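Local structure of uncharacterized protein MJ1062 (Methanocaldococcus jannaschii, 3EO4) at residues I15-T20 against I66-E71; Y37-I42 against L132-R137; N87-E92 against Y124-A129. The protein is of unknown function, but its C-terminal part described here is a GNAT-type acetyltransferase domain that probably transfers acyl groups. All blocks are in the same frame, centred on the assembly; numbering follows the deposited sequence.

Interaction 1: residues I15-T20 against I66-E71; sequences IIRQIT and IILLRE
Ile15 and Leu68 face each other as a hydrogen-bonded pair where neighbouring strands 13-18 and 63-71 of the GNAT fold run antiparallel in the N-terminal sheet. Leu68 N gives a bond of 2.7 Å to Ile15 O, and Ile15 N returns one of 3.0 Å to Leu68 O. Arg17 and Ile66 repeat the pattern two residues on, with Ile66 N 2.8 Å from Arg17 O and Arg17 N 3.1 Å from Ile66 O. Between them Ile16 and Ile67 form a non-hydrogen-bonded pair whose side chains leave by the other face, where both meet helix 107-121. The two short segments stand 144° apart, a clear twist from exact antiparallel.

On the face of Ile15, Arg17, Ile66 and Leu68, the arginine reaches across to both Leu68 and Ile66. Arg17 CG takes the position between backbone N and carbonyl carbon (chi1 63°), which brings it within 3.7 Å of Leu68 CD2. The chain then bends about the CB-CG bond and runs alongside Ile66, laying one guanidinium face over that side chain, Arg17 NH1 being 3.5 Å from Ile66 CG1. Just past the strand, Ile19 crosses the end of Ile66 at about a right angle, Ile19 CG1 meeting Ile66 CD1 at 3.8 Å.

The guanidinium is positioned from further out by a salt bridge from NH1 to Asp23. Arg17 NH1 also reaches the neighbouring backbone, donating a hydrogen bond to Gln18 O at 2.7 Å with the oxygen close to the guanidinium plane.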
# COMPACT_ATOMS: atom_id res chain seq x y z
N ILE A 15 14.33 12.27 -1.23
CA ILE A 15 14.19 12.79 -2.58
C ILE A 15 12.69 12.74 -2.92
O ILE A 15 11.96 11.83 -2.46
CB ILE A 15 14.98 11.93 -3.57
CG1 ILE A 15 16.46 11.91 -3.17
CG2 ILE A 15 14.86 12.45 -5.00
CD1 ILE A 15 17.06 10.52 -2.99
N ILE A 16 12.22 13.72 -3.68
CA ILE A 16 10.88 13.65 -4.20
C ILE A 16 10.95 13.67 -5.73
O ILE A 16 11.79 14.38 -6.29
CB ILE A 16 9.97 14.76 -3.66
CG1 ILE A 16 10.46 16.15 -4.08
CG2 ILE A 16 9.84 14.66 -2.15
CD1 ILE A 16 9.37 17.19 -4.01
N ARG A 17 10.13 12.85 -6.38
CA ARG A 17 10.06 12.79 -7.84
C ARG A 17 8.59 12.71 -8.25
O ARG A 17 7.76 12.16 -7.49
CB ARG A 17 10.86 11.60 -8.40
CG ARG A 17 10.33 10.21 -7.97
CD ARG A 17 10.32 9.18 -9.12
NE ARG A 17 9.76 7.89 -8.68
CZ ARG A 17 8.47 7.50 -8.78
NH1 ARG A 17 7.56 8.30 -9.32
NH2 ARG A 17 8.11 6.30 -8.34
N GLN A 18 8.25 13.23 -9.42
CA GLN A 18 6.84 13.22 -9.81
C GLN A 18 6.31 11.79 -9.91
O GLN A 18 7.05 10.84 -10.21
CB GLN A 18 6.49 14.05 -11.07
CG GLN A 18 7.54 14.05 -12.16
CD GLN A 18 7.06 14.66 -13.50
OE1 GLN A 18 7.76 14.55 -14.52
NE2 GLN A 18 5.88 15.28 -13.50
N ILE A 19 5.03 11.67 -9.60
CA ILE A 19 4.30 10.43 -9.65
C ILE A 19 4.12 10.01 -11.09
O ILE A 19 4.20 10.82 -11.99
CB ILE A 19 2.90 10.62 -9.00
CG1 ILE A 19 2.27 9.27 -8.64
CG2 ILE A 19 1.99 11.48 -9.90
CD1 ILE A 19 1.21 9.37 -7.53
N THR A 20 3.78 8.74 -11.25
CA THR A 20 3.66 8.06 -12.53
C THR A 20 2.48 7.10 -12.41
O THR A 20 2.14 6.69 -11.29
CB THR A 20 4.97 7.26 -12.73
OG1 THR A 20 5.85 8.02 -13.56
CG2 THR A 20 4.76 5.95 -13.33
N ILE A 66 6.06 11.30 -5.41
CA ILE A 66 6.39 10.20 -4.54
C ILE A 66 7.60 10.64 -3.72
O ILE A 66 8.55 11.23 -4.26
CB ILE A 66 6.80 8.94 -5.37
CG1 ILE A 66 5.68 8.57 -6.36
CG2 ILE A 66 7.10 7.77 -4.48
CD1 ILE A 66 4.34 8.26 -5.67
N ILE A 67 7.59 10.30 -2.44
CA ILE A 67 8.71 10.54 -1.53
C ILE A 67 9.61 9.30 -1.50
O ILE A 67 9.15 8.21 -1.20
CB ILE A 67 8.20 10.83 -0.11
CG1 ILE A 67 7.16 11.98 -0.12
CG2 ILE A 67 9.38 11.07 0.83
CD1 ILE A 67 6.37 12.11 1.17
N LEU A 68 10.87 9.49 -1.82
CA LEU A 68 11.82 8.40 -1.84
C LEU A 68 12.74 8.54 -0.65
O LEU A 68 13.20 9.62 -0.36
CB LEU A 68 12.63 8.50 -3.11
CG LEU A 68 12.16 7.86 -4.43
CD1 LEU A 68 10.68 7.60 -4.55
CD2 LEU A 68 12.73 8.63 -5.64
N LEU A 69 13.01 7.44 0.04
CA LEU A 69 13.95 7.46 1.14
C LEU A 69 15.17 6.66 0.69
O LEU A 69 15.04 5.52 0.26
CB LEU A 69 13.34 6.88 2.43
CG LEU A 69 14.35 6.60 3.57
CD1 LEU A 69 15.01 7.86 4.15
CD2 LEU A 69 13.74 5.80 4.69
N ARG A 70 16.34 7.29 0.78
CA ARG A 70 17.59 6.65 0.46
C ARG A 70 18.22 6.25 1.77
O ARG A 70 18.45 7.08 2.66
CB ARG A 70 18.53 7.58 -0.31
CG ARG A 70 19.82 6.90 -0.73
CD ARG A 70 20.81 7.87 -1.36
NE ARG A 70 20.23 8.56 -2.52
CZ ARG A 70 20.36 8.15 -3.78
NH1 ARG A 70 21.04 7.04 -4.07
NH2 ARG A 70 19.81 8.85 -4.77
N GLU A 71 18.50 4.97 1.90
CA GLU A 71 19.00 4.42 3.13
C GLU A 71 19.89 3.26 2.75
O GLU A 71 19.52 2.46 1.90
CB GLU A 71 17.81 3.94 3.91
CG GLU A 71 18.10 3.27 5.18
CD GLU A 71 16.82 3.21 5.97
OE1 GLU A 71 16.32 4.31 6.36
OE2 GLU A 71 16.30 2.09 6.16

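Interaction 2: residues Y37-I42 against L132-R137; sequences YKFFYI and LENNIR
The carboxamide of Asn135 lies stacked on the ring of Phe39, the two planes only 15° apart, an amide-on-aromatic arrangement at the start of helix 136-144. Asn135 OD1 sits 3.8 Å above the ring plane of Phe39, offset toward the rim, while CB of Lys38 covers the centre of the opposite face. With CG of Asn135 anti to the backbone N (chi1 -164°), the amide is set over the CB-CG side of the Phe39 ring.

Its two ends are also tied down. Asn135 stands at the N-cap position of helix 136-144, and its OD1 accepts a weak hydrogen bond from Ser138 N. Asn135 ND2 donates to a water 2.8 Å away, and that water in turn donates to Phe39 O at 2.7 Å and accepts from Leu132 N at 3.1 Å. One buffer molecule, MES, takes a further bond from ND2; in related GNAT enzymes an asparagine at this helix start lies near acetyl-CoA, so the site may be part of the active cleft.

Asn134 supplies the direct link: Asn134 ND2 donates to Lys38 O at 3.3 Å, long but straight (173°), arriving from above the carbonyl plane. Asn134 ND2 also lies 3.5 Å from Phe39 CD1. A leucine in place of Asn134 would probably leave Lys38 O without this donor and weaken the tie between the two type I turns. Leu132 CG packs 3.6 Å from Phe39 O, and Leu132 CD2 makes the apolar contact at the edge of the Tyr41 ring.

The contact thus joins the loop between helices 34-37 and 49-58 to the connection from strand 126-132 into helix 136-144. Leu132 and Tyr41 both also touch Glu157 on strand 157-163.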
# COMPACT_ATOMS: atom_id res chain seq x y z
N TYR A 37 -6.47 6.63 6.85
CA TYR A 37 -7.63 7.39 6.42
C TYR A 37 -8.49 7.86 7.59
O TYR A 37 -9.48 8.57 7.41
CB TYR A 37 -8.39 6.71 5.27
CG TYR A 37 -9.13 5.40 5.54
CD1 TYR A 37 -8.75 4.22 4.88
CD2 TYR A 37 -10.24 5.36 6.37
CE1 TYR A 37 -9.47 3.02 5.10
CE2 TYR A 37 -10.95 4.17 6.59
CZ TYR A 37 -10.56 3.01 5.95
OH TYR A 37 -11.28 1.85 6.19
N LYS A 38 -8.10 7.44 8.80
CA LYS A 38 -8.49 8.06 10.07
C LYS A 38 -8.38 9.58 10.04
O LYS A 38 -9.08 10.28 10.75
CB LYS A 38 -7.43 7.71 11.10
CG LYS A 38 -7.69 6.70 12.08
CD LYS A 38 -6.46 6.71 12.98
CE LYS A 38 -6.57 7.83 14.03
NZ LYS A 38 -6.96 7.29 15.34
N PHE A 39 -7.38 10.04 9.30
CA PHE A 39 -7.01 11.45 9.24
C PHE A 39 -7.59 12.19 8.02
O PHE A 39 -7.27 13.37 7.82
CB PHE A 39 -5.47 11.59 9.37
CG PHE A 39 -4.89 10.93 10.63
CD1 PHE A 39 -5.37 11.26 11.88
CD2 PHE A 39 -3.86 9.98 10.53
CE1 PHE A 39 -4.86 10.67 13.05
CE2 PHE A 39 -3.34 9.36 11.69
CZ PHE A 39 -3.86 9.72 12.97
N PHE A 40 -8.46 11.55 7.25
CA PHE A 40 -8.98 12.11 6.00
C PHE A 40 -10.45 12.46 6.19
O PHE A 40 -11.22 11.63 6.69
CB PHE A 40 -8.89 11.09 4.85
CG PHE A 40 -7.50 10.77 4.40
CD1 PHE A 40 -7.27 9.68 3.56
CD2 PHE A 40 -6.41 11.52 4.82
CE1 PHE A 40 -6.02 9.35 3.14
CE2 PHE A 40 -5.13 11.21 4.38
CZ PHE A 40 -4.93 10.12 3.54
N TYR A 41 -10.82 13.67 5.79
CA TYR A 41 -12.19 14.16 5.90
C TYR A 41 -13.20 13.09 5.41
O TYR A 41 -13.12 12.61 4.28
CB TYR A 41 -12.36 15.51 5.17
CG TYR A 41 -13.75 16.11 5.31
CD1 TYR A 41 -14.21 16.55 6.55
CD2 TYR A 41 -14.59 16.22 4.22
CE1 TYR A 41 -15.47 17.07 6.70
CE2 TYR A 41 -15.87 16.77 4.35
CZ TYR A 41 -16.29 17.19 5.60
OH TYR A 41 -17.54 17.71 5.78
N ILE A 42 -14.09 12.69 6.33
CA ILE A 42 -15.17 11.70 6.12
C ILE A 42 -14.88 10.31 5.49
O ILE A 42 -15.83 9.53 5.33
CB ILE A 42 -16.42 12.31 5.43
CG1 ILE A 42 -16.31 12.21 3.89
CG2 ILE A 42 -16.75 13.69 6.01
CD1 ILE A 42 -16.08 13.47 3.19
N LEU A 132 -7.29 17.69 9.82
CA LEU A 132 -8.29 17.27 10.81
C LEU A 132 -7.73 17.41 12.22
O LEU A 132 -6.53 17.15 12.47
CB LEU A 132 -8.74 15.83 10.59
CG LEU A 132 -9.69 15.39 9.49
CD1 LEU A 132 -10.27 14.10 9.98
CD2 LEU A 132 -10.83 16.40 9.17
N GLU A 133 -8.60 17.85 13.12
CA GLU A 133 -8.28 18.09 14.51
C GLU A 133 -7.56 16.92 15.17
O GLU A 133 -6.78 17.15 16.10
CB GLU A 133 -9.56 18.35 15.30
CG GLU A 133 -10.17 19.67 15.01
CD GLU A 133 -11.45 19.87 15.76
OE1 GLU A 133 -12.21 18.88 15.89
OE2 GLU A 133 -11.71 21.02 16.21
N ASN A 134 -7.84 15.69 14.74
CA ASN A 134 -7.30 14.52 15.42
C ASN A 134 -5.92 14.17 14.90
O ASN A 134 -5.21 13.37 15.50
CB ASN A 134 -8.26 13.30 15.33
CG ASN A 134 -8.46 12.80 13.90
OD1 ASN A 134 -8.66 13.59 12.99
ND2 ASN A 134 -8.41 11.48 13.70
N ASN A 135 -5.53 14.80 13.79
CA ASN A 135 -4.26 14.50 13.16
C ASN A 135 -3.11 15.25 13.84
O ASN A 135 -2.59 16.22 13.27
CB ASN A 135 -4.33 14.77 11.67
CG ASN A 135 -3.19 14.10 10.90
OD1 ASN A 135 -2.24 13.58 11.50
ND2 ASN A 135 -3.28 14.11 9.57
N ILE A 136 -2.74 14.80 15.04
CA ILE A 136 -1.72 15.47 15.84
C ILE A 136 -0.31 15.52 15.22
O ILE A 136 0.40 16.51 15.39
CB ILE A 136 -1.73 15.08 17.38
CG1 ILE A 136 -0.32 15.15 18.01
CG2 ILE A 136 -2.40 13.74 17.66
CD1 ILE A 136 -0.00 16.50 18.54
N ARG A 137 0.07 14.48 14.48
CA ARG A 137 1.40 14.42 13.87
C ARG A 137 1.49 15.41 12.72
O ARG A 137 2.53 16.05 12.51
CB ARG A 137 1.73 13.00 13.39
CG ARG A 137 2.05 12.06 14.58
CD ARG A 137 2.16 10.61 14.16
NE ARG A 137 2.49 9.71 15.26
CZ ARG A 137 3.69 9.60 15.85
NH1 ARG A 137 3.86 8.73 16.84
NH2 ARG A 137 4.72 10.35 15.47
O HOH W 1 -5.57 15.41 8.52

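Interaction 3: residues N87-E92 against Y124-A129; sequences NTDNPE and YKKAHA
The Tyr124 ring takes Pro91 over one face, in a CH-pi contact with Pro91 CG 4.2 Å from the ring centroid, and Thr88 at its edge, where Thr88 O lies in the ring plane 3.3 Å from Tyr124 CE1. On the His128 ring, Glu92 CA sits over the centre of one face, and Asn90 OD1 approaches the edge in plane, accepting from His128 ND1 at 2.8 Å. That bond is nearly straight at the hydrogen (162°), although the donor stands well above the plane of the Asn90 amide.

A chi1 of 69° in His128 turns its ring back over Glu92. At the far side His128 NE2 meets a water at 2.8 Å, which donates to Glu92 OE1 at 3.1 Å. The backbone is joined by His128 N to Pro91 O, 2.8 Å. The preceding loop is shaped by an ST turn, Thr88 OG1 accepting from Asn90 N at 3.2 Å, and a second water links Asp89 O to Lys125 N.

Tyr124 OH is hydrogen-bonded to Leu86 O, and Asn87, Thr88 and Tyr124 line the pocket of a bound polyether, probably from the crystallisation liquor. The parallel meeting of Glu92 with His128 brings strands 92-97 and 126-132 together near their starts, as in GNAT enzymes, where these strands splay apart to admit acetyl-CoA; the same is probable here.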
# COMPACT_ATOMS: atom_id res chain seq x y z
N ASN A 87 -3.60 27.42 -9.31
CA ASN A 87 -4.18 28.56 -9.99
C ASN A 87 -4.60 29.69 -9.06
O ASN A 87 -5.22 30.65 -9.51
CB ASN A 87 -5.34 28.13 -10.90
CG ASN A 87 -6.44 27.39 -10.15
OD1 ASN A 87 -7.59 27.46 -10.55
ND2 ASN A 87 -6.10 26.68 -9.08
N THR A 88 -4.26 29.57 -7.78
CA THR A 88 -4.57 30.60 -6.79
C THR A 88 -3.25 31.08 -6.19
O THR A 88 -2.19 30.46 -6.40
CB THR A 88 -5.49 30.06 -5.63
OG1 THR A 88 -4.72 29.29 -4.69
CG2 THR A 88 -6.62 29.20 -6.18
N ASP A 89 -3.30 32.16 -5.43
CA ASP A 89 -2.08 32.68 -4.81
C ASP A 89 -1.72 31.95 -3.50
O ASP A 89 -0.82 32.39 -2.79
CB ASP A 89 -2.24 34.18 -4.53
CG ASP A 89 -3.26 34.47 -3.45
OD1 ASP A 89 -4.01 33.56 -3.05
OD2 ASP A 89 -3.33 35.64 -2.99
N ASN A 90 -2.43 30.86 -3.20
CA ASN A 90 -2.33 30.18 -1.89
C ASN A 90 -2.64 28.69 -2.09
O ASN A 90 -3.72 28.18 -1.75
CB ASN A 90 -3.25 30.86 -0.87
CG ASN A 90 -2.94 30.51 0.59
OD1 ASN A 90 -2.41 29.43 0.91
ND2 ASN A 90 -3.32 31.41 1.49
N PRO A 91 -1.69 27.98 -2.70
CA PRO A 91 -1.91 26.57 -2.95
C PRO A 91 -1.94 25.72 -1.67
O PRO A 91 -1.36 26.10 -0.62
CB PRO A 91 -0.70 26.18 -3.83
CG PRO A 91 0.32 27.18 -3.52
CD PRO A 91 -0.42 28.45 -3.27
N GLU A 92 -2.62 24.59 -1.79
CA GLU A 92 -2.81 23.65 -0.70
C GLU A 92 -1.80 22.50 -0.79
O GLU A 92 -1.61 21.90 -1.86
CB GLU A 92 -4.22 23.11 -0.74
CG GLU A 92 -4.51 22.12 0.37
CD GLU A 92 -5.95 21.63 0.33
OE1 GLU A 92 -6.82 22.36 -0.16
OE2 GLU A 92 -6.23 20.51 0.80
N TYR A 124 5.30 31.90 -5.76
CA TYR A 124 4.25 31.88 -4.74
C TYR A 124 4.75 32.56 -3.48
O TYR A 124 5.94 32.51 -3.17
CB TYR A 124 3.79 30.45 -4.42
CG TYR A 124 3.03 29.83 -5.57
CD1 TYR A 124 1.64 30.07 -5.72
CD2 TYR A 124 3.68 29.01 -6.52
CE1 TYR A 124 0.92 29.50 -6.76
CE2 TYR A 124 2.96 28.44 -7.58
CZ TYR A 124 1.58 28.71 -7.71
OH TYR A 124 0.84 28.20 -8.76
N LYS A 125 3.85 33.20 -2.76
CA LYS A 125 4.19 33.91 -1.53
C LYS A 125 3.50 33.29 -0.30
O LYS A 125 3.90 33.56 0.83
CB LYS A 125 3.87 35.42 -1.67
CG LYS A 125 4.58 36.18 -2.84
CD LYS A 125 6.10 36.39 -2.60
CE LYS A 125 6.74 37.51 -3.47
NZ LYS A 125 7.06 37.15 -4.92
N LYS A 126 2.47 32.46 -0.53
CA LYS A 126 1.75 31.73 0.54
C LYS A 126 1.42 30.30 0.13
O LYS A 126 1.39 29.97 -1.07
CB LYS A 126 0.41 32.40 0.90
CG LYS A 126 0.31 33.84 0.61
CD LYS A 126 -1.14 34.24 0.41
CE LYS A 126 -1.36 35.64 0.93
NZ LYS A 126 -0.93 35.75 2.39
N ALA A 127 1.11 29.48 1.15
CA ALA A 127 0.68 28.10 0.99
C ALA A 127 -0.09 27.70 2.24
O ALA A 127 0.10 28.31 3.30
CB ALA A 127 1.88 27.13 0.74
N HIS A 128 -0.94 26.68 2.11
CA HIS A 128 -1.71 26.21 3.25
C HIS A 128 -1.86 24.70 3.29
O HIS A 128 -1.52 24.03 2.33
CB HIS A 128 -3.08 26.92 3.35
CG HIS A 128 -4.05 26.55 2.27
ND1 HIS A 128 -4.14 27.23 1.08
CD2 HIS A 128 -5.00 25.59 2.22
CE1 HIS A 128 -5.09 26.70 0.34
NE2 HIS A 128 -5.63 25.70 1.01
N ALA A 129 -2.36 24.20 4.41
CA ALA A 129 -2.65 22.77 4.59
C ALA A 129 -4.02 22.69 5.27
O ALA A 129 -4.36 23.56 6.05
CB ALA A 129 -1.58 22.11 5.46
O HOH W 2 1.34 33.43 -3.71
O HOH W 3 -8.25 25.08 0.15

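In the fold
All three contacts belong to one GNAT domain, their centres 21 to 23 Å apart. Interaction 1 lies in the five-stranded sheet, joining strands 13-18 and 63-71, and closes before interaction 3 begins. Interaction 3 joins the loop leading into strand 92-97, and that strand's first residue, to the first strand of the three-stranded C-terminal sheet, 126-132. Interaction 2 spans a much longer stretch of chain, interleaves with interaction 1 on the opposite side of the chain's centre, and encloses interaction 3. Strand 126-132 leads directly from interaction 3 to interaction 2. Interaction 1 thus builds the N-terminal sheet, while interactions 2 and 3 connect the N-terminal part to the C-terminal one, interaction 3 probably near the cofactor cleft.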